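Probable TonB-dependent siderophore receptor PiuA (Acinetobacter baumannii, PDB 5FP1) probably binds iron-chelating siderophores at the outer membrane, possibly including ferric enterobactin, in the first step of TonB-dependent iron uptake. Local coordinates at residues V562-V567 and L595-K600; K142-G147 and D167-F172; K432-L437 and G473-P478. All coordinates share one frame; numbering follows the deposited sequence.

Interaction 1: V562-V567 and L595-K600; sequences VGESKV and LTKNGK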
loop_
_atom_site.group_PDB
_atom_site.type_symbol
_atom_site.label_atom_id
_atom_site.label_comp_id
_atom_site.label_asym_id
_atom_site.label_seq_id
_atom_site.Cartn_x
_atom_site.Cartn_y
_atom_site.Cartn_z
ATOM N N VAL A 562 -23.156 -6.563 11.748
ATOM C CA VAL A 562 -23.527 -7.971 11.836
ATOM C C VAL A 562 -22.877 -8.835 10.760
ATOM O O VAL A 562 -23.123 -10.034 10.706
ATOM C CB VAL A 562 -25.068 -8.130 11.728
ATOM C CG1 VAL A 562 -25.751 -7.511 12.938
ATOM C CG2 VAL A 562 -25.593 -7.486 10.463
ATOM N N GLY A 563 -22.051 -8.245 9.901
ATOM C CA GLY A 563 -21.397 -9.017 8.866
ATOM C C GLY A 563 -20.208 -9.801 9.411
ATOM O O GLY A 563 -19.727 -9.536 10.516
ATOM N N GLU A 564 -19.738 -10.768 8.635
ATOM C CA GLU A 564 -18.603 -11.581 9.031
ATOM C C GLU A 564 -17.870 -12.062 7.826
ATOM O O GLU A 564 -18.475 -12.445 6.825
ATOM C CB GLU A 564 -19.046 -12.846 9.816
ATOM C CG GLU A 564 -19.945 -12.577 10.991
ATOM C CD GLU A 564 -20.541 -13.851 11.592
ATOM O OE1 GLU A 564 -20.183 -14.955 11.179
ATOM O OE2 GLU A 564 -21.381 -13.739 12.485
ATOM N N SER A 565 -16.550 -12.136 7.944
ATOM C CA SER A 565 -15.723 -12.744 6.935
ATOM C C SER A 565 -14.486 -13.289 7.615
ATOM O O SER A 565 -14.155 -12.894 8.742
ATOM C CB SER A 565 -15.331 -11.736 5.829
ATOM O OG SER A 565 -14.347 -10.834 6.321
ATOM N N LYS A 566 -13.816 -14.214 6.938
ATOM C CA LYS A 566 -12.609 -14.823 7.465
ATOM C C LYS A 566 -11.699 -15.332 6.390
ATOM O O LYS A 566 -12.135 -15.675 5.288
ATOM C CB LYS A 566 -12.912 -15.969 8.428
ATOM C CG LYS A 566 -13.531 -17.175 7.770
ATOM C CD LYS A 566 -13.604 -18.309 8.803
ATOM C CE LYS A 566 -14.471 -19.456 8.323
ATOM N NZ LYS A 566 -13.597 -20.433 7.645
ATOM N N VAL A 567 -10.411 -15.373 6.731
ATOM C CA VAL A 567 -9.397 -15.901 5.864
ATOM C C VAL A 567 -8.582 -16.925 6.657
ATOM O O VAL A 567 -7.911 -16.567 7.637
ATOM C CB VAL A 567 -8.453 -14.785 5.322
ATOM C CG1 VAL A 567 -7.387 -15.374 4.420
ATOM C CG2 VAL A 567 -9.217 -13.712 4.571
ATOM N N LEU A 595 -16.696 -15.060 2.622
ATOM C CA LEU A 595 -17.651 -14.038 2.975
ATOM C C LEU A 595 -18.788 -14.715 3.726
ATOM O O LEU A 595 -19.813 -15.057 3.151
ATOM C CB LEU A 595 -18.201 -13.394 1.710
ATOM C CG LEU A 595 -17.184 -12.576 0.915
ATOM C CD1 LEU A 595 -17.702 -12.319 -0.499
ATOM C CD2 LEU A 595 -16.919 -11.273 1.654
ATOM N N THR A 596 -18.565 -14.951 5.003
ATOM C CA THR A 596 -19.443 -15.803 5.811
ATOM C C THR A 596 -20.865 -15.268 5.917
ATOM O O THR A 596 -21.848 -15.994 5.757
ATOM C CB THR A 596 -18.862 -15.937 7.227
ATOM O OG1 THR A 596 -17.466 -16.290 7.130
ATOM C CG2 THR A 596 -19.637 -17.022 8.024
ATOM N N LYS A 597 -20.974 -13.981 6.176
ATOM C CA LYS A 597 -22.257 -13.360 6.332
ATOM C C LYS A 597 -22.243 -11.963 5.720
ATOM O O LYS A 597 -21.492 -11.074 6.155
ATOM C CB LYS A 597 -22.578 -13.322 7.827
ATOM C CG LYS A 597 -23.934 -12.778 8.165
ATOM C CD LYS A 597 -24.193 -12.905 9.655
ATOM C CE LYS A 597 -25.412 -12.097 10.063
ATOM N NZ LYS A 597 -25.381 -11.849 11.532
ATOM N N ASN A 598 -23.067 -11.778 4.696
ATOM C CA ASN A 598 -23.139 -10.513 3.955
ATOM C C ASN A 598 -24.374 -9.717 4.315
ATOM O O ASN A 598 -25.373 -10.285 4.765
ATOM C CB ASN A 598 -23.178 -10.833 2.456
ATOM C CG ASN A 598 -21.909 -11.511 1.983
ATOM O OD1 ASN A 598 -20.824 -10.932 2.077
ATOM N ND2 ASN A 598 -22.024 -12.738 1.499
ATOM N N GLY A 599 -24.328 -8.415 4.073
ATOM C CA GLY A 599 -25.517 -7.570 4.191
ATOM C C GLY A 599 -26.201 -7.360 2.850
ATOM O O GLY A 599 -26.440 -8.320 2.111
ATOM N N LYS A 600 -26.544 -6.117 2.542
ATOM C CA LYS A 600 -27.170 -5.788 1.263
ATOM C C LYS A 600 -26.323 -4.806 0.500
ATOM O O LYS A 600 -25.540 -4.086 1.088
ATOM C CB LYS A 600 -28.560 -5.201 1.491
ATOM C CG LYS A 600 -29.512 -6.159 2.177
ATOM C CD LYS A 600 -30.949 -5.835 1.800
ATOM C CE LYS A 600 -31.933 -6.726 2.540
ATOM N NZ LYS A 600 -31.630 -6.691 3.992
HETATM O O HOH W 1 -23.115 -11.613 12.838
HETATM O O HOH W 2 -18.917 -11.256 4.243
#
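K597 reaches along the backbone of 562-567 on the same sheet face as E564. Its CG is anti to the backbone N (chi1 -176°) and the rest of the chain is extended. This carries the ammonium to the carbonyl of V562. The bond from K597 NZ to V562 O measures 3.0 Å and is weak. The CD and CE methylenes of K597 also pass close to that carbonyl oxygen.

The E564 side chain leaves the same face and runs obliquely to K597. Its OE2 remains 4.5 Å from K597 NZ, too far for a salt bridge. Water 1 bridges them. It accepts from K597 NZ at 2.6 Å and donates to both E564 OE2 and V562 O. The two opposite charges may still attract each other. The other carboxylate oxygen, E564 OE1, rests near the methyl CG2 of T596, 3.8 Å away.

The backbones of E564 and K597 form an antiparallel hydrogen-bonded pair. E564 N donates to K597 O at 3.1 Å, on a lone pair in the carbonyl plane. K597 N donates to E564 O at 3.0 Å, tilted 24° from the plane. T596 and K597 both face E564, which makes a classic beta bulge. The hydroxyl of T596 bonds to E594.

The contact belongs to the barrel hairpin of strands 558-575 and 582-597. On its other side, strand 558-575 pairs with strand 536-555, where V562 and G563 form a second classic bulge opposite T550. On the inner side, S565 OG hydrogen-bonds to the hydroxyl of Y90 in plug strand 90-91.

Interaction 2: K142-G147 and D167-F172; sequences KVAKKG and DGNKDF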
loop_
_atom_site.group_PDB
_atom_site.type_symbol
_atom_site.label_atom_id
_atom_site.label_comp_id
_atom_site.label_asym_id
_atom_site.label_seq_id
_atom_site.Cartn_x
_atom_site.Cartn_y
_atom_site.Cartn_z
ATOM N N LYS A 142 15.320 6.472 4.102
ATOM C CA LYS A 142 16.744 6.768 4.162
ATOM C C LYS A 142 16.926 8.065 4.922
ATOM O O LYS A 142 16.354 9.075 4.559
ATOM C CB LYS A 142 17.278 6.965 2.757
ATOM C CG LYS A 142 17.298 5.687 1.933
ATOM C CD LYS A 142 17.517 5.995 0.459
ATOM C CE LYS A 142 17.776 4.706 -0.295
ATOM N NZ LYS A 142 17.466 4.846 -1.737
ATOM N N VAL A 143 17.768 8.054 5.931
ATOM C CA VAL A 143 18.088 9.297 6.612
ATOM C C VAL A 143 19.614 9.493 6.854
ATOM O O VAL A 143 20.399 8.548 6.796
ATOM C CB VAL A 143 17.266 9.419 7.915
ATOM C CG1 VAL A 143 17.594 8.288 8.874
ATOM C CG2 VAL A 143 17.483 10.773 8.571
ATOM N N ALA A 144 19.999 10.742 7.109
ATOM C CA ALA A 144 21.393 11.093 7.350
ATOM C C ALA A 144 21.974 10.177 8.395
ATOM O O ALA A 144 21.342 9.905 9.421
ATOM C CB ALA A 144 21.505 12.545 7.808
ATOM N N LYS A 145 23.198 9.728 8.143
ATOM C CA LYS A 145 23.872 8.840 9.050
ATOM C C LYS A 145 25.402 8.974 8.952
ATOM O O LYS A 145 25.946 9.770 8.156
ATOM C CB LYS A 145 23.420 7.401 8.763
ATOM C CG LYS A 145 23.742 6.948 7.355
ATOM C CD LYS A 145 23.115 5.602 7.053
ATOM C CE LYS A 145 23.639 5.054 5.749
ATOM N NZ LYS A 145 23.019 3.743 5.439
ATOM N N LYS A 146 26.118 8.226 9.779
ATOM C CA LYS A 146 27.574 8.368 9.802
ATOM C C LYS A 146 28.236 7.819 8.533
ATOM O O LYS A 146 27.769 6.847 7.945
ATOM C CB LYS A 146 28.176 7.695 11.040
ATOM C CG LYS A 146 28.002 6.192 11.092
ATOM C CD LYS A 146 28.720 5.592 12.298
ATOM C CE LYS A 146 28.620 4.074 12.283
ATOM N NZ LYS A 146 28.915 3.478 13.615
ATOM N N GLY A 147 29.329 8.446 8.113
ATOM C CA GLY A 147 30.072 7.977 6.953
ATOM C C GLY A 147 29.691 8.776 5.728
ATOM O O GLY A 147 28.513 9.023 5.490
ATOM N N ASP A 167 22.035 10.548 -4.394
ATOM C CA ASP A 167 21.915 10.375 -2.934
ATOM C C ASP A 167 23.303 10.685 -2.315
ATOM O O ASP A 167 24.239 9.919 -2.489
ATOM C CB ASP A 167 21.508 8.942 -2.635
ATOM C CG ASP A 167 21.270 8.670 -1.143
ATOM O OD1 ASP A 167 21.350 9.615 -0.334
ATOM O OD2 ASP A 167 21.010 7.489 -0.775
ATOM N N GLY A 168 23.424 11.806 -1.631
ATOM C CA GLY A 168 24.707 12.206 -1.026
ATOM C C GLY A 168 24.578 12.384 0.470
ATOM O O GLY A 168 23.602 12.957 0.956
ATOM N N ASN A 169 25.571 11.888 1.208
ATOM C CA ASN A 169 25.596 11.979 2.662
ATOM C C ASN A 169 26.982 12.484 3.126
ATOM O O ASN A 169 27.997 11.908 2.774
ATOM C CB ASN A 169 25.329 10.596 3.240
ATOM C CG ASN A 169 25.179 10.603 4.746
ATOM O OD1 ASN A 169 24.075 10.634 5.256
ATOM N ND2 ASN A 169 26.297 10.554 5.466
ATOM N N LYS A 170 26.998 13.559 3.894
ATOM C CA LYS A 170 28.237 14.170 4.368
ATOM C C LYS A 170 28.277 14.112 5.894
ATOM O O LYS A 170 27.418 14.671 6.565
ATOM C CB LYS A 170 28.314 15.615 3.893
ATOM C CG LYS A 170 29.702 16.223 3.922
ATOM C CD LYS A 170 29.662 17.685 3.479
ATOM C CE LYS A 170 30.014 17.870 2.005
ATOM N NZ LYS A 170 31.479 17.736 1.762
ATOM N N ASP A 171 29.280 13.410 6.418
ATOM C CA ASP A 171 29.550 13.305 7.858
ATOM C C ASP A 171 30.553 14.395 8.239
ATOM O O ASP A 171 31.696 14.362 7.793
ATOM C CB ASP A 171 30.146 11.919 8.119
ATOM C CG ASP A 171 30.298 11.589 9.607
ATOM O OD1 ASP A 171 30.505 12.508 10.416
ATOM O OD2 ASP A 171 30.200 10.397 9.952
ATOM N N PHE A 172 30.136 15.385 9.018
ATOM C CA PHE A 172 31.022 16.507 9.342
ATOM C C PHE A 172 32.060 16.124 10.404
ATOM O O PHE A 172 32.816 16.975 10.855
ATOM C CB PHE A 172 30.229 17.721 9.835
ATOM C CG PHE A 172 29.445 18.435 8.756
ATOM C CD1 PHE A 172 28.251 17.905 8.276
ATOM C CD2 PHE A 172 29.888 19.663 8.242
ATOM C CE1 PHE A 172 27.522 18.567 7.297
ATOM C CE2 PHE A 172 29.164 20.329 7.259
ATOM C CZ PHE A 172 27.979 19.779 6.788
#
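K142 begins the contact with its aliphatic chain passing obliquely by D167. Its CD is 4.0 Å from D167 OD2. The two charged ends are not paired: K142 NZ bonds to the carbonyl of F112, and D167 makes a salt bridge with R179.

At A144 the backbone meets the N169 amide. A144 CA lies 3.4 Å from N169 OD1. The next residue, K145, binds both ends of that amide. K145 N donates to N169 OD1 at 3.2 Å, and N169 ND2 returns a bond to K145 O at 2.8 Å. K145 O lies 16° out of the plane of the N169 amide. This two-way grip should fix which way round the amide sits. N169 gets there with CG anti to its own N (chi1 -174°), which sends the amide across to the loop.

K146 brings CA and CB against D171 OD2. G147 then donates its N to the same oxygen at 2.8 Å, on the anti lone pair. The other oxygen, D171 OD1, accepts from G173 N. G147 O also takes a weak bond from N169 ND2, at 2.7 Å.

The segment 142-147 is the linker from plug strand 135-141 to the first barrel strand, 149-157. Strand 161-171 pairs with 149-157 and with 177-188. R179 of strand 177-188 bonds to V143 O, and S206 of strand 197-209 takes the N-H of A144.

Interaction 3: K432-L437 and G473-P478; sequences KWLLDL and GITFKP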
loop_
_atom_site.group_PDB
_atom_site.type_symbol
_atom_site.label_atom_id
_atom_site.label_comp_id
_atom_site.label_asym_id
_atom_site.label_seq_id
_atom_site.Cartn_x
_atom_site.Cartn_y
_atom_site.Cartn_z
ATOM N N LYS A 432 14.678 -19.801 26.323
ATOM C CA LYS A 432 13.864 -20.630 25.443
ATOM C C LYS A 432 12.401 -20.208 25.452
ATOM O O LYS A 432 11.605 -20.730 24.671
ATOM C CB LYS A 432 13.914 -22.105 25.878
ATOM C CG LYS A 432 15.269 -22.794 25.786
ATOM C CD LYS A 432 15.064 -24.310 25.696
ATOM C CE LYS A 432 16.265 -25.032 25.164
ATOM N NZ LYS A 432 17.260 -25.174 26.256
ATOM N N TRP A 433 12.018 -19.361 26.407
ATOM C CA TRP A 433 10.621 -18.989 26.580
ATOM C C TRP A 433 10.430 -17.473 26.571
ATOM O O TRP A 433 10.927 -16.774 27.464
ATOM C CB TRP A 433 10.089 -19.546 27.876
ATOM C CG TRP A 433 9.986 -21.055 27.917
ATOM C CD1 TRP A 433 10.903 -21.930 28.428
ATOM C CD2 TRP A 433 8.889 -21.845 27.455
ATOM N NE1 TRP A 433 10.447 -23.227 28.307
ATOM C CE2 TRP A 433 9.204 -23.201 27.727
ATOM C CE3 TRP A 433 7.667 -21.545 26.839
ATOM C CZ2 TRP A 433 8.347 -24.244 27.390
ATOM C CZ3 TRP A 433 6.808 -22.597 26.509
ATOM C CH2 TRP A 433 7.160 -23.927 26.782
ATOM N N LEU A 434 9.706 -16.974 25.564
ATOM C CA LEU A 434 9.421 -15.522 25.449
ATOM C C LEU A 434 7.926 -15.254 25.432
ATOM O O LEU A 434 7.208 -15.840 24.631
ATOM C CB LEU A 434 10.013 -14.940 24.173
ATOM C CG LEU A 434 11.422 -15.384 23.809
ATOM C CD1 LEU A 434 11.793 -14.876 22.425
ATOM C CD2 LEU A 434 12.406 -14.890 24.840
ATOM N N LEU A 435 7.469 -14.388 26.332
ATOM C CA LEU A 435 6.075 -13.983 26.411
ATOM C C LEU A 435 5.919 -12.583 25.788
ATOM O O LEU A 435 6.522 -11.624 26.261
ATOM C CB LEU A 435 5.633 -13.927 27.853
ATOM C CG LEU A 435 4.206 -13.464 28.108
ATOM C CD1 LEU A 435 3.199 -14.373 27.414
ATOM C CD2 LEU A 435 3.950 -13.397 29.615
ATOM N N ASP A 436 5.165 -12.493 24.697
ATOM C CA ASP A 436 4.984 -11.213 23.979
ATOM C C ASP A 436 3.639 -10.600 24.346
ATOM O O ASP A 436 2.610 -11.290 24.298
ATOM C CB ASP A 436 5.030 -11.471 22.472
ATOM C CG ASP A 436 5.185 -10.168 21.658
ATOM O OD1 ASP A 436 6.273 -9.538 21.717
ATOM O OD2 ASP A 436 4.199 -9.789 20.986
ATOM N N LEU A 437 3.626 -9.332 24.760
ATOM C CA LEU A 437 2.391 -8.697 25.207
ATOM C C LEU A 437 2.264 -7.317 24.597
ATOM O O LEU A 437 3.246 -6.589 24.471
ATOM C CB LEU A 437 2.371 -8.549 26.720
ATOM C CG LEU A 437 2.540 -9.874 27.502
ATOM C CD1 LEU A 437 2.851 -9.550 28.950
ATOM C CD2 LEU A 437 1.310 -10.749 27.399
ATOM N N GLY A 473 1.419 -13.387 22.752
ATOM C CA GLY A 473 2.027 -14.518 22.091
ATOM C C GLY A 473 3.050 -15.207 22.985
ATOM O O GLY A 473 3.611 -14.591 23.890
ATOM N N ILE A 474 3.274 -16.484 22.720
ATOM C CA ILE A 474 4.363 -17.224 23.355
ATOM C C ILE A 474 5.259 -17.794 22.289
ATOM O O ILE A 474 4.777 -18.411 21.342
ATOM C CB ILE A 474 3.818 -18.377 24.183
ATOM C CG1 ILE A 474 2.919 -17.819 25.289
ATOM C CG2 ILE A 474 4.984 -19.195 24.750
ATOM C CD1 ILE A 474 2.110 -18.873 26.010
ATOM N N THR A 475 6.559 -17.590 22.449
ATOM C CA THR A 475 7.554 -18.145 21.567
ATOM C C THR A 475 8.396 -19.170 22.368
ATOM O O THR A 475 8.889 -18.856 23.461
ATOM C CB THR A 475 8.482 -17.074 21.021
ATOM O OG1 THR A 475 7.729 -16.118 20.242
ATOM C CG2 THR A 475 9.524 -17.715 20.140
ATOM N N PHE A 476 8.500 -20.386 21.842
ATOM C CA PHE A 476 9.412 -21.405 22.394
ATOM C C PHE A 476 10.571 -21.548 21.448
ATOM O O PHE A 476 10.400 -21.705 20.243
ATOM C CB PHE A 476 8.730 -22.769 22.590
ATOM C CG PHE A 476 9.690 -23.831 23.046
ATOM C CD1 PHE A 476 10.212 -23.792 24.339
ATOM C CD2 PHE A 476 10.142 -24.799 22.171
ATOM C CE1 PHE A 476 11.137 -24.737 24.762
ATOM C CE2 PHE A 476 11.066 -25.742 22.594
ATOM C CZ PHE A 476 11.561 -25.710 23.881
ATOM N N LYS A 477 11.784 -21.474 21.976
ATOM C CA LYS A 477 12.955 -21.626 21.137
ATOM C C LYS A 477 13.666 -22.994 21.366
ATOM O O LYS A 477 14.372 -23.159 22.361
ATOM C CB LYS A 477 13.927 -20.480 21.399
ATOM C CG LYS A 477 13.356 -19.095 21.045
ATOM C CD LYS A 477 14.349 -17.949 21.247
ATOM C CE LYS A 477 15.560 -18.031 20.354
ATOM N NZ LYS A 477 15.213 -18.208 18.917
ATOM N N PRO A 478 13.507 -23.945 20.433
ATOM C CA PRO A 478 14.184 -25.235 20.624
ATOM C C PRO A 478 15.685 -25.104 20.620
ATOM O O PRO A 478 16.353 -25.869 21.317
ATOM C CB PRO A 478 13.732 -26.059 19.426
ATOM C CG PRO A 478 12.426 -25.440 19.029
ATOM C CD PRO A 478 12.657 -23.976 19.240
HETATM O O HOH W 3 6.959 -14.280 22.134
#
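W433 and F476 sit opposite each other in a non-hydrogen-bonded pair, and their side chains cross at a slant. F476 CD1 sits over one face of the indole, offset toward its rim and 3.6 Å from W433 CE2. The ring planes are inclined at 57°, an oblique arrangement. W433 NE1 lies at the edge of the phenyl ring, in its plane. The methyl CG2 of I474 comes to the indole edge, 4.1 Å from W433 CE3. L435 continues this face: its CD1 touches I474 CG1. K432 runs alongside F476, pointing the same way, with its CB 4.0 Å from F476 CE1.

Backbone bonds set this spacing. L434 and T475 exchange two nearly straight ones, both in the carbonyl plane: L434 N to T475 O and T475 N to L434 O, each 2.9 Å. D436 and G473 form the next hydrogen-bonded pair, donors tilted from the carbonyl planes. At the other end K477 N donates to K432 O at 2.8 Å.

The opposite face holds L434, T475 and D436. Water 3 joins L434 O to T475 OG1, which also bonds to the carbonyl of D39. K477 bends near its end (chi3 64°), and its ammonium makes a salt bridge with D39 and bonds to the carbonyls of E480 and G482. Q471 and N426 hold the two oxygens of D436.

The face with L434, T475 and D436 turns toward plug residues D39 and P41. The other carries W433, F476, L435 and I474, and a bound C8E detergent touches I474. Such apolar and aromatic outer surfaces are characteristic of antiparallel outer-membrane beta-barrels, here in a hairpin of strands 433-450 and 459-476.

All three contacts involve barrel strands, but they do not touch. Interactions 1 and 2 lie on opposite sides of the chain's centre, with centres about 50 Å apart. Interaction 3 is about 38 Å from interaction 2 and about 33 Å from interaction 1, again between centres. The nearest atoms of interactions 1 and 3 are about 18 Å apart. Interactions 1 and 3 each join the two strands of one barrel hairpin. Interaction 2 instead holds the connection from plug to barrel. Each also reaches the plug, so the three tie barrel and plug together at separate places. C8E detergent lies about 4 Å from the P478 side chain in interaction 3.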